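Local coordinates for alkyl hydroperoxide reductase AhpD (PDB 5DIP), which probably reduces alkyl hydroperoxides to the corresponding alcohols, as an AhpD-like member of the carboxymuconolactone decarboxylase family, at residues L63-Q68 against G103-Y108. Sequence-based numbering, arbitrary orientation.
Sequences LAVAKQ and GPSLMY
Gln-68 lays the aliphatic part of its side chain over one face of the Tyr-108 ring. Its CB sits 3.6 Å from the ring centroid and only 19° off the normal, a CH-pi contact displaced toward the rim, and CG follows at 3.6 Å from Tyr-108 CD2. With CG anti to the carbonyl carbon (chi1 -51°) and the chain extended beyond it, the side chain runs out over the CD2-CE2 side of the ring, the two side chains crossing at about a right angle; its amide plane is tilted 19° from that of the ring, and its end reaches CB of Pro-104. The Schellman motif that closes helix 53-66 is consistent with this placement: Gln-68 has positive phi and its N returns to Val-65 O at 3.0 Å.

Val-65, itself buried, makes the second close patch. It rests CG1, anti to its own backbone N, against both Ser-105 O, 3.6 Å away, and CB of Tyr-108, the latter an apolar contact of 3.8 Å. The polar side is water-mediated. No hydrogen bond joins the segments directly; a water bridges them, donating to Val-65 O at 2.9 Å and hydrogen-bonded to Ser-105 OG at 2.7 Å, which gives that carbonyl a partner besides the helix-end N-H. Ala-66 turns its methyl away and contributes little. Although Gln-68 and Tyr-108 make the tightest packing, both remain partly exposed.

The contact thus joins the C-terminal end of helix 53-66 to the first turns of helix 103-119. Val-65 packs on Leu-94 and Ala-97 of helix 87-99, Tyr-108 touches Ile-73 of helix 70-82, and Lys-67 and Pro-70 of a second subunit pack on Gln-68 and Tyr-108 respectively.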
# COMPACT_ATOMS: atom_id res chain seq x y z
N LEU A 63 8.48 8.54 -5.47
CA LEU A 63 7.10 8.19 -5.18
C LEU A 63 6.60 7.07 -6.10
O LEU A 63 5.93 6.15 -5.66
CB LEU A 63 6.20 9.43 -5.32
CG LEU A 63 6.37 10.47 -4.20
CD1 LEU A 63 5.62 11.77 -4.53
CD2 LEU A 63 5.86 9.91 -2.91
N ALA A 64 6.96 7.14 -7.38
CA ALA A 64 6.56 6.13 -8.36
C ALA A 64 7.09 4.74 -7.98
O ALA A 64 6.42 3.72 -8.15
CB ALA A 64 7.04 6.52 -9.76
N VAL A 65 8.32 4.71 -7.48
CA VAL A 65 8.96 3.48 -7.05
C VAL A 65 8.30 2.97 -5.76
O VAL A 65 7.97 1.79 -5.66
CB VAL A 65 10.49 3.68 -6.85
CG1 VAL A 65 11.13 2.51 -6.09
CG2 VAL A 65 11.17 3.89 -8.23
N ALA A 66 8.08 3.87 -4.80
CA ALA A 66 7.41 3.50 -3.55
C ALA A 66 6.00 2.98 -3.80
O ALA A 66 5.53 2.09 -3.11
CB ALA A 66 7.35 4.69 -2.60
N LYS A 67 5.33 3.54 -4.80
CA LYS A 67 3.97 3.13 -5.11
C LYS A 67 3.93 1.93 -6.06
O LYS A 67 2.86 1.41 -6.38
CB LYS A 67 3.19 4.32 -5.69
CG LYS A 67 2.79 5.28 -4.55
CD LYS A 67 2.22 6.60 -5.02
CE LYS A 67 2.26 7.66 -3.89
NZ LYS A 67 0.94 7.84 -3.21
N GLN A 68 5.11 1.49 -6.49
CA GLN A 68 5.26 0.27 -7.29
C GLN A 68 4.40 0.32 -8.53
O GLN A 68 3.70 -0.63 -8.85
CB GLN A 68 4.91 -0.96 -6.44
CG GLN A 68 5.68 -0.95 -5.12
CD GLN A 68 5.51 -2.22 -4.31
OE1 GLN A 68 4.68 -3.07 -4.62
NE2 GLN A 68 6.31 -2.36 -3.28
N GLY A 103 13.46 -4.33 0.44
CA GLY A 103 13.49 -5.24 -0.71
C GLY A 103 12.59 -4.89 -1.89
O GLY A 103 13.08 -4.76 -3.01
N PRO A 104 11.28 -4.74 -1.65
CA PRO A 104 10.36 -4.42 -2.74
C PRO A 104 10.71 -3.12 -3.49
O PRO A 104 10.57 -3.10 -4.70
CB PRO A 104 9.00 -4.30 -2.03
CG PRO A 104 9.14 -5.18 -0.84
CD PRO A 104 10.56 -5.00 -0.39
N SER A 105 11.16 -2.08 -2.79
CA SER A 105 11.54 -0.85 -3.48
C SER A 105 12.83 -1.05 -4.26
O SER A 105 13.06 -0.39 -5.28
CB SER A 105 11.68 0.32 -2.50
OG SER A 105 10.41 0.76 -2.03
N LEU A 106 13.69 -1.95 -3.79
CA LEU A 106 14.89 -2.27 -4.56
C LEU A 106 14.48 -2.90 -5.90
O LEU A 106 15.08 -2.60 -6.93
CB LEU A 106 15.82 -3.20 -3.78
CG LEU A 106 17.16 -3.54 -4.43
CD1 LEU A 106 18.02 -2.28 -4.65
CD2 LEU A 106 17.91 -4.57 -3.58
N MET A 107 13.44 -3.74 -5.88
CA MET A 107 12.94 -4.36 -7.11
C MET A 107 12.43 -3.29 -8.08
O MET A 107 12.73 -3.34 -9.27
CB MET A 107 11.82 -5.36 -6.83
CG MET A 107 12.17 -6.46 -5.84
SD MET A 107 13.49 -7.57 -6.40
CE MET A 107 14.95 -6.91 -5.59
N TYR A 108 11.67 -2.32 -7.58
CA TYR A 108 11.15 -1.29 -8.46
C TYR A 108 12.20 -0.25 -8.82
O TYR A 108 12.08 0.41 -9.84
CB TYR A 108 9.91 -0.64 -7.85
CG TYR A 108 8.73 -1.57 -8.03
CD1 TYR A 108 8.04 -1.62 -9.24
CD2 TYR A 108 8.36 -2.45 -7.03
CE1 TYR A 108 6.99 -2.50 -9.42
CE2 TYR A 108 7.31 -3.33 -7.20
CZ TYR A 108 6.63 -3.35 -8.40
OH TYR A 108 5.58 -4.23 -8.56
O HOH W 1 8.48 -0.15 -3.62